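Local coordinates for protein 4'-phospho-dehydrooxetanocin synthase (Bacillus megaterium, PDB 5UL3) that uses a [4Fe-4S] cluster, cobalamin and S-adenosylmethionine to contract the sugar ring of dAMP oxidatively to an oxetane aldehyde in oxetanocin A biosynthesis, at residues Leu558-Asn570 with Met578-Asn590. Residues are numbered along the deposited sequence; the frame is centred on the assembly and turned at random. Where two conformers were deposited one is given.
Sequences LTERKEEVNLIMN and MGRYATSFVDKTN. With EDO (1,2-ethanediol), chain Q.
Ser-584 N gives a nearly straight hydrogen bond to Leu-567 O (2.7 Å, 174°), and Met-569 N returns one to Ala-582 O (2.8 Å). The two flank Ile-568 and Thr-583, a non-hydrogen-bonded antiparallel pair that forms a single isolated bridge; here the chain leaving helix 551-563 meets the chain leading into helix 588-617. The Thr-583 CA contact with Leu-567 O adds a CH...O interaction beside the first bond, while a water accepting from Ala-582 N links it to Met-569 O. Glu-560 braces the bridge from the helix: its OE2 accepts from Leu-567 N and, at 2.8 Å, from Ile-568 N, so one carboxylate oxygen ties the loop back to its own helix. That helix closes in a Schellman motif at Glu-564, and Asp-587 N-caps the next by accepting from Asn-590 N.

Outward, Ile-568 CG2, anti to the backbone N, presses obliquely on the Tyr-581 ring at CD1 (3.6 Å), and Thr-583 CG2 lies alongside Ile-568 CG1. Leu-567 turns toward Val-586, its CD2 packing 3.9 Å from Val-586 CA. Glu-563 crosses Val-586 at about a right angle, its OE1 against the CG2 methyl, while OE2 is held in a salt bridge by Lys-481. Met-569, bent at chi2 (-49°) and again at chi3, brings SD to 3.6 Å from Ser-584 OG.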
ATOM      1  N   LEU A 558      -1.652 -21.987 -20.444  1.00 47.60           N
ATOM      2  CA  LEU A 558      -1.272 -22.335 -21.808  1.00 43.85           C
ATOM      3  C   LEU A 558      -0.178 -23.394 -21.834  1.00 54.24           C
ATOM      4  O   LEU A 558      -0.151 -24.237 -22.740  1.00 56.57           O
ATOM      5  CB  LEU A 558      -0.833 -21.078 -22.559  1.00 47.76           C
ATOM      6  CG  LEU A 558      -0.613 -21.134 -24.071  1.00 63.61           C
ATOM      7  CD1 LEU A 558      -1.135 -19.854 -24.700  1.00 60.06           C
ATOM      8  CD2 LEU A 558       0.865 -21.331 -24.408  1.00 53.68           C
ATOM      9  N   THR A 559       0.732 -23.369 -20.857  1.00 39.34           N
ATOM     10  CA  THR A 559       1.740 -24.417 -20.749  1.00 50.09           C
ATOM     11  C   THR A 559       1.125 -25.745 -20.316  1.00 51.00           C
ATOM     12  O   THR A 559       1.594 -26.809 -20.736  1.00 52.46           O
ATOM     13  CB  THR A 559       2.840 -23.984 -19.774  1.00 45.60           C
ATOM     14  OG1 THR A 559       3.378 -22.726 -20.197  1.00 46.20           O
ATOM     15  CG2 THR A 559       3.968 -25.003 -19.728  1.00 45.47           C
ATOM     16  N   GLU A 560       0.080 -25.707 -19.482  1.00 48.28           N
ATOM     17  CA  GLU A 560      -0.600 -26.938 -19.090  1.00 54.30           C
ATOM     18  C   GLU A 560      -1.125 -27.684 -20.311  1.00 64.67           C
ATOM     19  O   GLU A 560      -1.022 -28.915 -20.391  1.00 68.78           O
ATOM     20  CB  GLU A 560      -1.750 -26.629 -18.129  1.00 50.45           C
ATOM     21  CG  GLU A 560      -1.347 -26.335 -16.699  1.00 45.51           C
ATOM     22  CD  GLU A 560      -2.551 -26.075 -15.818  1.00 45.82           C
ATOM     23  OE1 GLU A 560      -3.498 -25.411 -16.291  1.00 50.51           O
ATOM     24  OE2 GLU A 560      -2.559 -26.545 -14.657  1.00 50.96           O
ATOM     25  N   ARG A 561      -1.692 -26.954 -21.271  1.00 59.58           N
ATOM     26  CA  ARG A 561      -2.175 -27.577 -22.497  1.00 66.28           C
ATOM     27  C   ARG A 561      -1.019 -27.978 -23.405  1.00 66.20           C
ATOM     28  O   ARG A 561      -0.975 -29.105 -23.909  1.00 73.44           O
ATOM     29  CB  ARG A 561      -3.121 -26.621 -23.227  1.00 60.52           C
ATOM     30  CG  ARG A 561      -4.372 -26.270 -22.443  1.00 67.90           C
ATOM     31  CD  ARG A 561      -5.300 -25.378 -23.258  1.00 74.22           C
ATOM     32  NE  ARG A 561      -6.633 -25.306 -22.665  1.00 87.62           N
ATOM     33  CZ  ARG A 561      -7.028 -24.365 -21.813  1.00 92.70           C
ATOM     34  NH1 ARG A 561      -6.193 -23.400 -21.453  1.00 79.56           N
ATOM     35  NH2 ARG A 561      -8.261 -24.385 -21.323  1.00101.04           N
ATOM     36  N   LYS A 562      -0.066 -27.065 -23.607  1.00 67.46           N
ATOM     37  CA  LYS A 562       1.006 -27.272 -24.578  1.00 57.32           C
ATOM     38  C   LYS A 562       1.869 -28.481 -24.240  1.00 72.44           C
ATOM     39  O   LYS A 562       2.360 -29.165 -25.146  1.00 79.24           O
ATOM     40  CB  LYS A 562       1.862 -26.009 -24.652  1.00 63.55           C
ATOM     41  CG  LYS A 562       2.904 -25.973 -25.743  1.00 59.05           C
ATOM     42  CD  LYS A 562       3.035 -24.546 -26.255  1.00 72.21           C
ATOM     43  CE  LYS A 562       4.284 -24.351 -27.089  1.00 76.10           C
ATOM     44  NZ  LYS A 562       4.248 -23.058 -27.835  1.00 76.52           N
ATOM     45  N   GLU A 563       2.070 -28.763 -22.954  1.00 62.86           N
ATOM     46  CA  GLU A 563       2.948 -29.846 -22.532  1.00 69.81           C
ATOM     47  C   GLU A 563       2.202 -30.947 -21.790  1.00 67.23           C
ATOM     48  O   GLU A 563       2.841 -31.866 -21.264  1.00 79.35           O
ATOM     49  CB  GLU A 563       4.088 -29.295 -21.665  1.00 70.49           C
ATOM     50  CG  GLU A 563       4.989 -28.291 -22.390  1.00 69.83           C
ATOM     51  CD  GLU A 563       6.091 -27.721 -21.503  1.00 72.87           C
ATOM     52  OE1 GLU A 563       6.494 -28.397 -20.532  1.00 73.59           O
ATOM     53  OE2 GLU A 563       6.557 -26.595 -21.780  1.00 64.38           O
ATOM     54  N   GLU A 564       0.871 -30.871 -21.726  1.00 64.15           N
ATOM     55  CA  GLU A 564       0.031 -31.937 -21.174  1.00 76.59           C
ATOM     56  C   GLU A 564       0.432 -32.293 -19.742  1.00 74.60           C
ATOM     57  O   GLU A 564       0.705 -33.451 -19.415  1.00 71.57           O
ATOM     58  CB  GLU A 564       0.065 -33.176 -22.073  1.00 84.13           C
ATOM     59  CG  GLU A 564      -0.242 -32.900 -23.532  1.00 79.26           C
ATOM     60  CD  GLU A 564      -0.281 -34.169 -24.358  1.00 96.09           C
ATOM     61  OE1 GLU A 564      -0.504 -35.248 -23.768  1.00 96.84           O
ATOM     62  OE2 GLU A 564      -0.081 -34.086 -25.589  1.00102.35           O
ATOM     63  N   VAL A 565       0.459 -31.280 -18.878  1.00 69.83           N
ATOM     64  CA  VAL A 565       0.794 -31.465 -17.474  1.00 57.76           C
ATOM     65  C   VAL A 565      -0.117 -30.571 -16.642  1.00 60.67           C
ATOM     66  O   VAL A 565      -0.505 -29.480 -17.068  1.00 63.98           O
ATOM     67  CB  VAL A 565       2.290 -31.165 -17.204  1.00 62.77           C
ATOM     68  CG1 VAL A 565       2.645 -29.746 -17.635  1.00 56.23           C
ATOM     69  CG2 VAL A 565       2.649 -31.409 -15.739  1.00 60.02           C
ATOM     70  N   ASN A 566      -0.489 -31.056 -15.463  1.00 60.59           N
ATOM     71  CA  ASN A 566      -1.276 -30.269 -14.524  1.00 60.76           C
ATOM     72  C   ASN A 566      -0.335 -29.517 -13.585  1.00 62.09           C
ATOM     73  O   ASN A 566       0.436 -30.134 -12.840  1.00 61.12           O
ATOM     74  CB  ASN A 566      -2.241 -31.160 -13.745  1.00 59.96           C
ATOM     75  CG  ASN A 566      -3.641 -31.165 -14.343  1.00 78.29           C
ATOM     76  OD1 ASN A 566      -3.859 -30.663 -15.449  1.00 82.35           O
ATOM     77  ND2 ASN A 566      -4.596 -31.729 -13.610  1.00 76.91           N
ATOM     78  N   LEU A 567      -0.392 -28.187 -13.633  1.00 55.59           N
ATOM     79  CA  LEU A 567       0.434 -27.340 -12.787  1.00 47.31           C
ATOM     80  C   LEU A 567      -0.358 -26.589 -11.730  1.00 41.47           C
ATOM     81  O   LEU A 567       0.153 -26.377 -10.631  1.00 45.59           O
ATOM     82  CB  LEU A 567       1.207 -26.325 -13.641  1.00 45.52           C
ATOM     83  CG  LEU A 567       2.205 -26.889 -14.654  1.00 41.41           C
ATOM     84  CD1 LEU A 567       2.763 -25.790 -15.546  1.00 39.42           C
ATOM     85  CD2 LEU A 567       3.333 -27.634 -13.960  1.00 40.40           C
ATOM     86  N   ILE A 568      -1.588 -26.188 -12.030  1.00 47.33           N
ATOM     87  CA  ILE A 568      -2.419 -25.453 -11.081  1.00 49.79           C
ATOM     88  C   ILE A 568      -3.208 -26.456 -10.251  1.00 51.24           C
ATOM     89  O   ILE A 568      -4.063 -27.175 -10.776  1.00 47.66           O
ATOM     90  CB  ILE A 568      -3.354 -24.469 -11.800  1.00 43.96           C
ATOM     91  CG1 ILE A 568      -2.542 -23.491 -12.653  1.00 46.87           C
ATOM     92  CG2 ILE A 568      -4.209 -23.712 -10.783  1.00 45.46           C
ATOM     93  CD1 ILE A 568      -3.381 -22.497 -13.431  1.00 48.76           C
ATOM     94  N   MET A 569      -2.931 -26.491  -8.949  1.00 45.94           N
ATOM     95  CA  MET A 569      -3.581 -27.417  -8.032  1.00 51.41           C
ATOM     96  C   MET A 569      -5.001 -26.933  -7.716  1.00 62.39           C
ATOM     97  O   MET A 569      -5.537 -26.030  -8.367  1.00 53.08           O
ATOM     98  CB  MET A 569      -2.728 -27.580  -6.778  1.00 58.69           C
ATOM     99  CG  MET A 569      -1.270 -27.920  -7.076  1.00 62.40           C
ATOM    100  SD  MET A 569      -1.094 -29.287  -8.251  1.00 82.46           S
ATOM    101  CE  MET A 569      -1.837 -30.630  -7.322  1.00 81.34           C
ATOM    102  N   ASN A 570      -5.629 -27.545  -6.705  1.00 52.83           N
ATOM    103  CA  ASN A 570      -7.018 -27.249  -6.340  1.00 60.03           C
ATOM    104  C   ASN A 570      -7.935 -27.382  -7.558  1.00 60.39           C
ATOM    105  O   ASN A 570      -8.907 -26.641  -7.721  1.00 60.08           O
ATOM    106  CB  ASN A 570      -7.131 -25.862  -5.693  1.00 65.15           C
ATOM    107  CG  ASN A 570      -8.478 -25.627  -5.011  1.00 80.43           C
ATOM    108  OD1 ASN A 570      -9.262 -26.557  -4.811  1.00 77.68           O
ATOM    109  ND2 ASN A 570      -8.746 -24.369  -4.650  1.00 72.73           N
ATOM    110  N   MET A 578      -7.263 -15.521  -0.773  1.00 40.66           N
ATOM    111  CA  MET A 578      -5.969 -14.945  -1.112  1.00 38.79           C
ATOM    112  C   MET A 578      -5.881 -14.479  -2.558  1.00 38.03           C
ATOM    113  O   MET A 578      -4.816 -14.005  -2.980  1.00 38.75           O
ATOM    114  CB  MET A 578      -4.848 -15.949  -0.813  1.00 41.03           C
ATOM    115  CG  MET A 578      -4.656 -16.230   0.678  1.00 46.40           C
ATOM    116  SD  MET A 578      -4.444 -14.729   1.681  1.00 53.27           S
ATOM    117  CE  MET A 578      -2.962 -14.007   0.974  1.00 54.28           C
ATOM    118  N   GLY A 579      -6.966 -14.587  -3.323  1.00 32.69           N
ATOM    119  CA  GLY A 579      -6.982 -14.096  -4.692  1.00 34.44           C
ATOM    120  C   GLY A 579      -5.904 -14.675  -5.579  1.00 41.53           C
ATOM    121  O   GLY A 579      -5.413 -13.980  -6.484  1.00 34.69           O
ATOM    122  N   ARG A 580      -5.518 -15.931  -5.354  1.00 35.54           N
ATOM    123  CA  ARG A 580      -4.363 -16.473  -6.056  1.00 33.85           C
ATOM    124  C   ARG A 580      -4.506 -17.973  -6.250  1.00 35.55           C
ATOM    125  O   ARG A 580      -5.248 -18.652  -5.537  1.00 41.35           O
ATOM    126  CB  ARG A 580      -3.057 -16.181  -5.311  1.00 37.05           C
ATOM    127  CG  ARG A 580      -2.857 -16.987  -4.035  1.00 44.38           C
ATOM    128  CD  ARG A 580      -1.660 -16.443  -3.256  1.00 51.91           C
ATOM    129  NE  ARG A 580      -1.440 -17.142  -1.991  1.00 65.55           N
ATOM    130  CZ  ARG A 580      -0.726 -16.649  -0.982  1.00 57.71           C
ATOM    131  NH1 ARG A 580      -0.168 -15.448  -1.085  1.00 58.69           N
ATOM    132  NH2 ARG A 580      -0.575 -17.352   0.131  1.00 64.46           N
ATOM    133  N   TYR A 581      -3.764 -18.473  -7.225  1.00 32.92           N
ATOM    134  CA  TYR A 581      -3.686 -19.892  -7.515  1.00 35.71           C
ATOM    135  C   TYR A 581      -2.558 -20.520  -6.712  1.00 48.48           C
ATOM    136  O   TYR A 581      -1.604 -19.846  -6.314  1.00 44.60           O
ATOM    137  CB  TYR A 581      -3.432 -20.129  -9.004  1.00 41.29           C
ATOM    138  CG  TYR A 581      -4.503 -19.634  -9.940  1.00 39.53           C
ATOM    139  CD1 TYR A 581      -5.627 -20.407 -10.212  1.00 41.54           C
ATOM    140  CD2 TYR A 581      -4.382 -18.405 -10.583  1.00 34.18           C
ATOM    141  CE1 TYR A 581      -6.607 -19.969 -11.082  1.00 46.22           C
ATOM    142  CE2 TYR A 581      -5.362 -17.956 -11.457  1.00 37.63           C
ATOM    143  CZ  TYR A 581      -6.470 -18.747 -11.704  1.00 38.94           C
ATOM    144  OH  TYR A 581      -7.447 -18.313 -12.574  1.00 45.59           O
ATOM    145  N   ALA A 582      -2.687 -21.819  -6.465  1.00 44.16           N
ATOM    146  CA  ALA A 582      -1.596 -22.636  -5.951  1.00 41.06           C
ATOM    147  C   ALA A 582      -1.065 -23.451  -7.126  1.00 40.80           C
ATOM    148  O   ALA A 582      -1.816 -24.211  -7.741  1.00 44.68           O
ATOM    149  CB  ALA A 582      -2.073 -23.530  -4.809  1.00 45.34           C
ATOM    150  N   THR A 583       0.213 -23.259  -7.458  1.00 44.52           N
ATOM    151  CA  THR A 583       0.771 -23.703  -8.732  1.00 39.18           C
ATOM    152  C   THR A 583       2.085 -24.441  -8.521  1.00 40.95           C
ATOM    153  O   THR A 583       2.960 -23.962  -7.789  1.00 42.08           O
ATOM    154  CB  THR A 583       1.013 -22.509  -9.670  1.00 40.98           C
ATOM    155  OG1 THR A 583      -0.136 -21.646  -9.667  1.00 38.87           O
ATOM    156  CG2 THR A 583       1.302 -22.981 -11.105  1.00 35.13           C
ATOM    157  N   SER A 584       2.228 -25.593  -9.176  0.50 41.48           N
ATOM    158  CA  SER A 584       3.470 -26.352  -9.148  0.50 39.51           C
ATOM    159  C   SER A 584       4.406 -25.878 -10.256  0.50 38.01           C
ATOM    160  O   SER A 584       4.008 -25.170 -11.183  0.50 37.07           O
ATOM    161  CB  SER A 584       3.194 -27.850  -9.290  0.50 43.51           C
ATOM    162  OG  SER A 584       2.381 -28.334  -8.235  0.50 36.07           O
ATOM    163  N   PHE A 585       5.671 -26.279 -10.149  1.00 34.22           N
ATOM    164  CA  PHE A 585       6.698 -25.872 -11.101  1.00 34.59           C
ATOM    165  C   PHE A 585       6.791 -26.873 -12.243  1.00 36.11           C
ATOM    166  O   PHE A 585       6.737 -28.083 -12.019  1.00 38.92           O
ATOM    167  CB  PHE A 585       8.062 -25.771 -10.413  1.00 35.70           C
ATOM    168  CG  PHE A 585       8.205 -24.571  -9.507  1.00 33.00           C
ATOM    169  CD1 PHE A 585       7.465 -24.467  -8.339  1.00 38.11           C
ATOM    170  CD2 PHE A 585       9.098 -23.569  -9.821  1.00 32.47           C
ATOM    171  CE1 PHE A 585       7.597 -23.360  -7.504  1.00 37.33           C
ATOM    172  CE2 PHE A 585       9.239 -22.450  -9.003  1.00 32.28           C
ATOM    173  CZ  PHE A 585       8.484 -22.352  -7.834  1.00 34.46           C
ATOM    174  N   VAL A 586       6.965 -26.355 -13.462  1.00 31.77           N
ATOM    175  CA  VAL A 586       7.110 -27.222 -14.626  1.00 36.81           C
ATOM    176  C   VAL A 586       8.438 -27.972 -14.581  1.00 45.52           C
ATOM    177  O   VAL A 586       8.552 -29.077 -15.129  1.00 38.09           O
ATOM    178  CB  VAL A 586       6.954 -26.409 -15.925  1.00 40.55           C
ATOM    179  CG1 VAL A 586       8.200 -25.569 -16.206  1.00 34.96           C
ATOM    180  CG2 VAL A 586       6.655 -27.338 -17.097  1.00 45.74           C
ATOM    181  N   ASP A 587       9.449 -27.403 -13.920  1.00 36.94           N
ATOM    182  CA  ASP A 587      10.739 -28.054 -13.707  1.00 38.03           C
ATOM    183  C   ASP A 587      10.784 -28.549 -12.260  1.00 42.99           C
ATOM    184  O   ASP A 587      10.871 -27.746 -11.326  1.00 34.62           O
ATOM    185  CB  ASP A 587      11.869 -27.070 -14.022  1.00 38.27           C
ATOM    186  CG  ASP A 587      13.254 -27.677 -13.891  1.00 37.13           C
ATOM    187  OD1 ASP A 587      13.559 -28.307 -12.856  1.00 43.47           O
ATOM    188  OD2 ASP A 587      14.058 -27.481 -14.822  1.00 45.69           O
ATOM    189  N   LYS A 588      10.734 -29.877 -12.074  1.00 37.24           N
ATOM    190  CA  LYS A 588      10.635 -30.444 -10.724  1.00 36.18           C
ATOM    191  C   LYS A 588      11.821 -30.073  -9.845  1.00 33.30           C
ATOM    192  O   LYS A 588      11.662 -29.920  -8.630  1.00 37.22           O
ATOM    193  CB  LYS A 588      10.519 -31.967 -10.780  1.00 45.39           C
ATOM    194  CG  LYS A 588       9.148 -32.512 -11.157  1.00 66.93           C
ATOM    195  CD  LYS A 588       9.049 -33.994 -10.777  1.00 72.65           C
ATOM    196  CE  LYS A 588       7.839 -34.671 -11.407  1.00 70.06           C
ATOM    197  NZ  LYS A 588       7.995 -34.836 -12.881  1.00 81.74           N
ATOM    198  N   THR A 589      13.018 -29.960 -10.425  1.00 35.30           N
ATOM    199  CA  THR A 589      14.175 -29.534  -9.643  1.00 38.81           C
ATOM    200  C   THR A 589      13.964 -28.127  -9.092  1.00 34.21           C
ATOM    201  O   THR A 589      14.130 -27.881  -7.887  1.00 34.95           O
ATOM    202  CB  THR A 589      15.442 -29.582 -10.499  1.00 43.03           C
ATOM    203  OG1 THR A 589      15.614 -30.903 -11.036  1.00 50.11           O
ATOM    204  CG2 THR A 589      16.649 -29.242  -9.662  1.00 33.28           C
ATOM    205  N   ASN A 590      13.583 -27.198  -9.968  1.00 29.93           N
ATOM    206  CA  ASN A 590      13.290 -25.834  -9.528  1.00 31.99           C
ATOM    207  C   ASN A 590      12.181 -25.809  -8.484  1.00 34.75           C
ATOM    208  O   ASN A 590      12.284 -25.090  -7.478  1.00 37.93           O
ATOM    209  CB  ASN A 590      12.946 -24.970 -10.735  1.00 30.66           C
ATOM    210  CG  ASN A 590      14.155 -24.698 -11.600  1.00 31.99           C
ATOM    211  OD1 ASN A 590      15.283 -24.911 -11.164  1.00 31.06           O
ATOM    212  ND2 ASN A 590      13.934 -24.219 -12.821  1.00 31.12           N
TER
HETATM  213  C1  EDO Q 816      13.558 -35.170  -9.749  1.00 66.00           C
HETATM  214  O1  EDO Q 816      12.163 -35.044  -9.442  1.00 71.61           O
HETATM  215  C2  EDO Q 816      14.227 -33.813  -9.585  1.00 59.47           C
HETATM  216  O2  EDO Q 816      15.418 -33.750 -10.375  1.00 54.45           O
HETATM  217  O   HOH W   1      -5.133 -23.233  -7.296  1.00 43.19           O